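Local coordinates for N-acylethanolamine-hydrolyzing acid amidase beta-subunit (PDB 6DY3), which forms one subunit of a lysosomal amidase that probably breaks down bioactive fatty acid amides such as N-palmitoylethanolamine into ethanolamine and free fatty acids, at residues D78-L81 / M82-T86; P149-D153 / A154-F158. All coordinates share one frame; numbering follows the deposited sequence.

Contact 1 (D78-L81 / M82-T86)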
ATOM      1  N   ASP B  78     -14.161 -20.076   6.253  1.00 71.70           N
ATOM      2  CA  ASP B  78     -15.492 -19.953   5.667  1.00 75.84           C
ATOM      3  C   ASP B  78     -15.481 -19.081   4.424  1.00 68.48           C
ATOM      4  O   ASP B  78     -16.290 -19.294   3.514  1.00 71.43           O
ATOM      5  CB  ASP B  78     -16.471 -19.364   6.680  1.00 83.92           C
ATOM      6  CG  ASP B  78     -16.859 -20.352   7.765  1.00 89.35           C
ATOM      7  OD1 ASP B  78     -16.120 -21.341   7.956  1.00 92.79           O
ATOM      8  OD2 ASP B  78     -17.898 -20.139   8.427  1.00 89.03           O
ATOM      9  N   ASN B  79     -14.579 -18.101   4.366  1.00 55.53           N
ATOM     10  CA  ASN B  79     -14.657 -17.045   3.367  1.00 47.09           C
ATOM     11  C   ASN B  79     -13.483 -17.000   2.404  1.00 42.21           C
ATOM     12  O   ASN B  79     -13.407 -16.050   1.605  1.00 39.43           O
ATOM     13  CB  ASN B  79     -14.776 -15.681   4.060  1.00 46.01           C
ATOM     14  CG  ASN B  79     -16.034 -15.545   4.879  1.00 49.54           C
ATOM     15  OD1 ASN B  79     -15.993 -15.005   5.982  1.00 56.46           O
ATOM     16  ND2 ASN B  79     -17.161 -16.027   4.351  1.00 49.33           N
ATOM     17  N   ILE B  80     -12.597 -17.990   2.419  1.00 40.81           N
ATOM     18  CA  ILE B  80     -11.385 -17.912   1.604  1.00 38.09           C
ATOM     19  C   ILE B  80     -11.738 -17.799   0.127  1.00 37.89           C
ATOM     20  O   ILE B  80     -11.119 -17.034  -0.617  1.00 37.67           O
ATOM     21  CB  ILE B  80     -10.473 -19.128   1.874  1.00 40.54           C
ATOM     22  CG1 ILE B  80      -9.258 -19.027   0.967  1.00 41.57           C
ATOM     23  CG2 ILE B  80     -11.210 -20.462   1.627  1.00 45.95           C
ATOM     24  CD1 ILE B  80      -8.075 -19.798   1.455  1.00 48.59           C
ATOM     25  N   LEU B  81     -12.751 -18.554  -0.318  1.00 38.31           N
ATOM     26  CA  LEU B  81     -13.167 -18.514  -1.714  1.00 32.19           C
ATOM     27  C   LEU B  81     -13.663 -17.129  -2.091  1.00 31.50           C
ATOM     28  O   LEU B  81     -13.340 -16.618  -3.173  1.00 30.10           O
ATOM     29  CB  LEU B  81     -14.266 -19.538  -1.974  1.00 32.43           C
ATOM     30  CG  LEU B  81     -13.838 -21.002  -1.983  1.00 32.68           C
ATOM     31  CD1 LEU B  81     -15.014 -21.831  -2.436  1.00 38.87           C
ATOM     32  CD2 LEU B  81     -12.628 -21.258  -2.858  1.00 31.38           C
ATOM     33  N   MET B  82     -14.465 -16.514  -1.220  1.00 36.72           N
ATOM     34  CA  MET B  82     -14.955 -15.169  -1.485  1.00 40.90           C
ATOM     35  C   MET B  82     -13.826 -14.142  -1.429  1.00 41.07           C
ATOM     36  O   MET B  82     -13.866 -13.146  -2.161  1.00 41.17           O
ATOM     37  CB  MET B  82     -16.057 -14.813  -0.474  1.00 43.57           C
ATOM     38  CG  MET B  82     -16.858 -13.578  -0.805  1.00 48.70           C
ATOM     39  SD  MET B  82     -17.657 -13.680  -2.416  1.00 56.65           S
ATOM     40  CE  MET B  82     -18.408 -12.050  -2.529  1.00 55.25           C
ATOM     41  N   GLU B  83     -12.816 -14.357  -0.581  1.00 41.74           N
ATOM     42  CA  GLU B  83     -11.658 -13.467  -0.557  1.00 42.43           C
ATOM     43  C   GLU B  83     -10.902 -13.529  -1.878  1.00 40.26           C
ATOM     44  O   GLU B  83     -10.594 -12.497  -2.484  1.00 40.09           O
ATOM     45  CB  GLU B  83     -10.725 -13.834   0.606  1.00 46.53           C
ATOM     46  CG  GLU B  83     -11.335 -13.675   2.006  1.00 53.17           C
ATOM     47  CD  GLU B  83     -11.185 -12.271   2.589  1.00 55.76           C
ATOM     48  OE1 GLU B  83     -10.627 -11.381   1.907  1.00 59.10           O
ATOM     49  OE2 GLU B  83     -11.627 -12.056   3.741  1.00 53.93           O
ATOM     50  N   PHE B  84     -10.583 -14.742  -2.333  1.00 40.66           N
ATOM     51  CA  PHE B  84      -9.902 -14.897  -3.615  1.00 40.27           C
ATOM     52  C   PHE B  84     -10.753 -14.369  -4.761  1.00 38.21           C
ATOM     53  O   PHE B  84     -10.224 -13.816  -5.731  1.00 41.11           O
ATOM     54  CB  PHE B  84      -9.556 -16.366  -3.847  1.00 41.64           C
ATOM     55  CG  PHE B  84      -8.264 -16.795  -3.211  1.00 42.92           C
ATOM     56  CD1 PHE B  84      -7.344 -17.553  -3.925  1.00 43.50           C
ATOM     57  CD2 PHE B  84      -7.968 -16.445  -1.903  1.00 44.45           C
ATOM     58  CE1 PHE B  84      -6.152 -17.955  -3.344  1.00 43.04           C
ATOM     59  CE2 PHE B  84      -6.773 -16.841  -1.314  1.00 44.40           C
ATOM     60  CZ  PHE B  84      -5.864 -17.597  -2.036  1.00 43.86           C
ATOM     61  N   TYR B  85     -12.074 -14.535  -4.672  1.00 36.53           N
ATOM     62  CA  TYR B  85     -12.953 -14.105  -5.755  1.00 36.09           C
ATOM     63  C   TYR B  85     -12.881 -12.595  -5.960  1.00 34.54           C
ATOM     64  O   TYR B  85     -12.728 -12.118  -7.090  1.00 36.24           O
ATOM     65  CB  TYR B  85     -14.387 -14.541  -5.462  1.00 36.72           C
ATOM     66  CG  TYR B  85     -15.410 -14.023  -6.448  1.00 37.25           C
ATOM     67  CD1 TYR B  85     -15.488 -14.540  -7.734  1.00 38.49           C
ATOM     68  CD2 TYR B  85     -16.311 -13.027  -6.087  1.00 38.73           C
ATOM     69  CE1 TYR B  85     -16.426 -14.076  -8.639  1.00 40.83           C
ATOM     70  CE2 TYR B  85     -17.254 -12.556  -6.984  1.00 41.15           C
ATOM     71  CZ  TYR B  85     -17.308 -13.084  -8.260  1.00 43.96           C
ATOM     72  OH  TYR B  85     -18.244 -12.620  -9.159  1.00 48.60           O
ATOM     73  N   THR B  86     -12.991 -11.824  -4.877  1.00 30.11           N
ATOM     74  CA  THR B  86     -12.974 -10.373  -5.013  1.00 31.79           C
ATOM     75  C   THR B  86     -11.586  -9.863  -5.387  1.00 31.44           C
ATOM     76  O   THR B  86     -11.467  -8.869  -6.111  1.00 32.12           O
ATOM     77  CB  THR B  86     -13.440  -9.715  -3.715  1.00 35.93           C
ATOM     78  OG1 THR B  86     -12.500 -10.002  -2.675  1.00 44.80           O
ATOM     79  CG2 THR B  86     -14.802 -10.247  -3.306  1.00 33.79           C
TER
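Phe84 lies beside Ile80, one turn earlier in the same helix, and the two side chains point the same way. The contact is local. Phe84 CB starts next to the carbonyl of that earlier turn, 3.6 Å from Ile80 O. CG stays near the same oxygen. CD2 comes within 3.5 Å of Ile80 O, and the oxygen meets the ring obliquely. One atom further out, the partner becomes hydrocarbon: Phe84 CE2 packs against Ile80 CG1 at 4.0 Å. Ile80 offers this branch because CG1 is anti to the backbone N (chi1 178°). The same Ile80 O accepts the backbone N-H of Phe84 in a nearly straight bond of 2.9 Å (N-H...O 174°).

The bonds on either side of it are of the same alpha-helical i to i+4 kind. Glu83 N donates to Asn79 O at 2.8 Å, and Tyr85 N donates to Leu81 O at 2.9 Å. Glu83 CG passes near the same oxygen, Asn79 O. Its chain then bends at chi2 (-87°). The carboxylate has long, weak ion pairs with Lys87 and Arg141.

All of this belongs to helix 76-89, which follows strand 64-70 and precedes helix 92-102. The alpha subunit packs on one side: its Leu55 touches Ile80 and Leu81, and its Val59 touches Phe84. Met82 and Glu83 instead rest on Trp142, in the loop between strands 134-139 and 145-149.

Contact 2 (P149-D153 / A154-F158)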
ATOM      1  N   PRO B 149     -14.182  10.441   8.683  1.00 52.07           N
ATOM      2  CA  PRO B 149     -13.285  11.559   8.387  1.00 52.19           C
ATOM      3  C   PRO B 149     -12.747  12.241   9.641  1.00 51.13           C
ATOM      4  O   PRO B 149     -13.153  11.957  10.769  1.00 50.46           O
ATOM      5  CB  PRO B 149     -14.186  12.515   7.593  1.00 49.96           C
ATOM      6  CG  PRO B 149     -15.592  12.184   8.031  1.00 50.23           C
ATOM      7  CD  PRO B 149     -15.571  10.904   8.827  1.00 51.17           C
ATOM      8  N   LEU B 150     -11.806  13.155   9.413  1.00 50.12           N
ATOM      9  CA  LEU B 150     -11.292  13.998  10.482  1.00 49.76           C
ATOM     10  C   LEU B 150     -12.353  14.994  10.937  1.00 52.49           C
ATOM     11  O   LEU B 150     -13.186  15.456  10.151  1.00 54.04           O
ATOM     12  CB  LEU B 150     -10.047  14.753  10.013  1.00 46.98           C
ATOM     13  CG  LEU B 150      -8.733  13.981   9.886  1.00 44.68           C
ATOM     14  CD1 LEU B 150      -7.679  14.841   9.208  1.00 43.04           C
ATOM     15  CD2 LEU B 150      -8.243  13.540  11.258  1.00 46.51           C
ATOM     16  N   ASN B 151     -12.322  15.314  12.236  1.00 51.96           N
ATOM     17  CA  ASN B 151     -13.234  16.292  12.833  1.00 56.11           C
ATOM     18  C   ASN B 151     -12.409  17.129  13.819  1.00 56.56           C
ATOM     19  O   ASN B 151     -12.490  16.955  15.039  1.00 58.05           O
ATOM     20  CB  ASN B 151     -14.417  15.605  13.513  1.00 58.54           C
ATOM     21  CG  ASN B 151     -15.578  16.546  13.751  1.00 63.59           C
ATOM     22  OD1 ASN B 151     -15.416  17.769  13.757  1.00 64.86           O
ATOM     23  ND2 ASN B 151     -16.758  15.979  13.959  1.00 65.79           N
ATOM     24  N   VAL B 152     -11.610  18.053  13.279  1.00 52.29           N
ATOM     25  CA  VAL B 152     -10.687  18.813  14.120  1.00 54.20           C
ATOM     26  C   VAL B 152     -11.439  19.667  15.128  1.00 64.41           C
ATOM     27  O   VAL B 152     -10.964  19.873  16.252  1.00 65.63           O
ATOM     28  CB  VAL B 152      -9.742  19.673  13.254  1.00 52.19           C
ATOM     29  CG1 VAL B 152      -8.798  18.786  12.445  1.00 48.78           C
ATOM     30  CG2 VAL B 152     -10.537  20.604  12.340  1.00 55.77           C
ATOM     31  N   ASP B 153     -12.620  20.164  14.762  1.00 72.81           N
ATOM     32  CA  ASP B 153     -13.388  20.983  15.692  1.00 76.73           C
ATOM     33  C   ASP B 153     -13.952  20.163  16.844  1.00 74.51           C
ATOM     34  O   ASP B 153     -14.229  20.723  17.910  1.00 78.40           O
ATOM     35  CB  ASP B 153     -14.505  21.714  14.952  1.00 77.66           C
ATOM     36  CG  ASP B 153     -13.972  22.765  13.981  1.00 79.16           C
ATOM     37  OD1 ASP B 153     -12.813  23.215  14.141  1.00 76.07           O
ATOM     38  OD2 ASP B 153     -14.720  23.153  13.060  1.00 82.88           O
ATOM     39  N   ALA B 154     -14.133  18.856  16.653  1.00 65.86           N
ATOM     40  CA  ALA B 154     -14.507  17.949  17.727  1.00 63.55           C
ATOM     41  C   ALA B 154     -13.292  17.344  18.425  1.00 65.28           C
ATOM     42  O   ALA B 154     -13.430  16.345  19.144  1.00 56.88           O
ATOM     43  CB  ALA B 154     -15.408  16.839  17.186  1.00 61.45           C
ATOM     44  N   ASN B 155     -12.110  17.929  18.224  1.00 78.75           N
ATOM     45  CA  ASN B 155     -10.867  17.430  18.810  1.00 84.90           C
ATOM     46  C   ASN B 155     -10.514  16.039  18.286  1.00 78.45           C
ATOM     47  O   ASN B 155      -9.883  15.242  18.987  1.00 80.93           O
ATOM     48  CB  ASN B 155     -10.939  17.421  20.339  1.00 91.19           C
ATOM     49  CG  ASN B 155      -9.565  17.406  20.985  1.00 93.35           C
ATOM     50  OD1 ASN B 155      -8.636  18.058  20.506  1.00 93.48           O
ATOM     51  ND2 ASN B 155      -9.427  16.653  22.071  1.00 94.36           N
ATOM     52  N   GLN B 156     -10.909  15.741  17.049  1.00 65.73           N
ATOM     53  CA  GLN B 156     -10.570  14.487  16.380  1.00 56.19           C
ATOM     54  C   GLN B 156      -9.607  14.827  15.245  1.00 49.49           C
ATOM     55  O   GLN B 156      -9.979  14.871  14.072  1.00 45.90           O
ATOM     56  CB  GLN B 156     -11.824  13.786  15.876  1.00 57.52           C
ATOM     57  CG  GLN B 156     -12.821  13.449  16.979  1.00 64.75           C
ATOM     58  CD  GLN B 156     -14.089  12.789  16.451  1.00 69.45           C
ATOM     59  OE1 GLN B 156     -14.403  12.874  15.264  1.00 69.37           O
ATOM     60  NE2 GLN B 156     -14.818  12.121  17.337  1.00 73.15           N
ATOM     61  N   TRP B 157      -8.347  15.060  15.610  1.00 47.25           N
ATOM     62  CA  TRP B 157      -7.349  15.564  14.677  1.00 44.07           C
ATOM     63  C   TRP B 157      -6.468  14.476  14.082  1.00 41.18           C
ATOM     64  O   TRP B 157      -5.609  14.792  13.254  1.00 36.21           O
ATOM     65  CB  TRP B 157      -6.465  16.619  15.357  1.00 44.97           C
ATOM     66  CG  TRP B 157      -5.768  16.150  16.608  1.00 42.78           C
ATOM     67  CD1 TRP B 157      -6.298  16.075  17.862  1.00 41.03           C
ATOM     68  CD2 TRP B 157      -4.407  15.708  16.720  1.00 40.95           C
ATOM     69  NE1 TRP B 157      -5.357  15.611  18.749  1.00 41.54           N
ATOM     70  CE2 TRP B 157      -4.187  15.379  18.075  1.00 41.15           C
ATOM     71  CE3 TRP B 157      -3.357  15.559  15.809  1.00 38.41           C
ATOM     72  CZ2 TRP B 157      -2.958  14.905  18.540  1.00 40.01           C
ATOM     73  CZ3 TRP B 157      -2.135  15.088  16.272  1.00 37.59           C
ATOM     74  CH2 TRP B 157      -1.947  14.768  17.626  1.00 37.63           C
ATOM     75  N   PHE B 158      -6.642  13.213  14.482  1.00 44.47           N
ATOM     76  CA  PHE B 158      -5.870  12.118  13.906  1.00 41.13           C
ATOM     77  C   PHE B 158      -6.746  10.887  13.705  1.00 37.08           C
ATOM     78  O   PHE B 158      -7.793  10.723  14.338  1.00 37.80           O
ATOM     79  CB  PHE B 158      -4.645  11.758  14.776  1.00 40.80           C
ATOM     80  CG  PHE B 158      -4.989  11.300  16.166  1.00 41.83           C
ATOM     81  CD1 PHE B 158      -5.346   9.989  16.413  1.00 41.96           C
ATOM     82  CD2 PHE B 158      -4.929  12.177  17.226  1.00 43.86           C
ATOM     83  CE1 PHE B 158      -5.659   9.570  17.689  1.00 44.36           C
ATOM     84  CE2 PHE B 158      -5.239  11.762  18.507  1.00 47.62           C
ATOM     85  CZ  PHE B 158      -5.603  10.456  18.737  1.00 47.98           C
TER
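Asn151 O is gripped by two backbone N-H groups from across the turn. The stronger bond comes from Gln156 N at 2.8 Å, with the donor above the carbonyl plane. Ala154 N adds a weak bond at 3.0 Å. Ala154 N also makes a weak bond to the side-chain oxygen, 3.3 Å from Asn151 OD1. The side chain reaches it with CG anti to the backbone N (chi1 -162°), and Asn151 CG then lies against Ala154 CB. An alanine in place of Asn151 would probably cost Ala154 N its side-chain acceptor and leave the Ala154 methyl without the amide beside it.

Asn151 N donates to Gln156 O at 3.0 Å, in the carbonyl plane. This completes an antiparallel hydrogen-bonded pair. Asn155 and Gln156 both face Asn151, which makes a G1 beta bulge. Asn155, with its left-handed backbone (phi 64°), is the first bulge residue, and its N donates to Val152 O at 3.0 Å. Val152 and Asp153 form a short 3-10 turn ahead of it.

The Gln156 side chain runs extended beyond CG and brings OE1 beside Asn151 CB. The two amide planes are 85° apart. On the buried side, Leu150 CD2 reaches the backbone at Trp157 C, 3.5 Å away, and Val152 CG1 packs loosely on Trp157 CB. Phe158 CD2 sits over the centre of one face of the Trp157 ring. Asp153 OD2 makes a salt bridge with Lys131, and Val152 N bonds to Asn132 OD1. Phe158 begins strand 158-161 and touches Ile179 and Leu182 of helix 173-185.

How the contacts relate
Contact 1 comes first along the chain and closes before contact 2 opens. Their centres are about 35 Å apart and their nearest atoms about 23 Å, so they do not touch. Contact 1 lies in helix 76-89, which meets the alpha subunit. Contact 2 is the loop from strand 145-149 to strand 158-161. Within this chain, these are outermost strands of the seven-stranded and five-stranded antiparallel sheets, respectively. The two sheets fit the layered fold of N-terminal nucleophile hydrolases. All four segments fall in the part of the beta subunit assigned to the choloylglycine hydrolase family. One contact packs against the alpha subunit, while the other connects the two sheets within this chain.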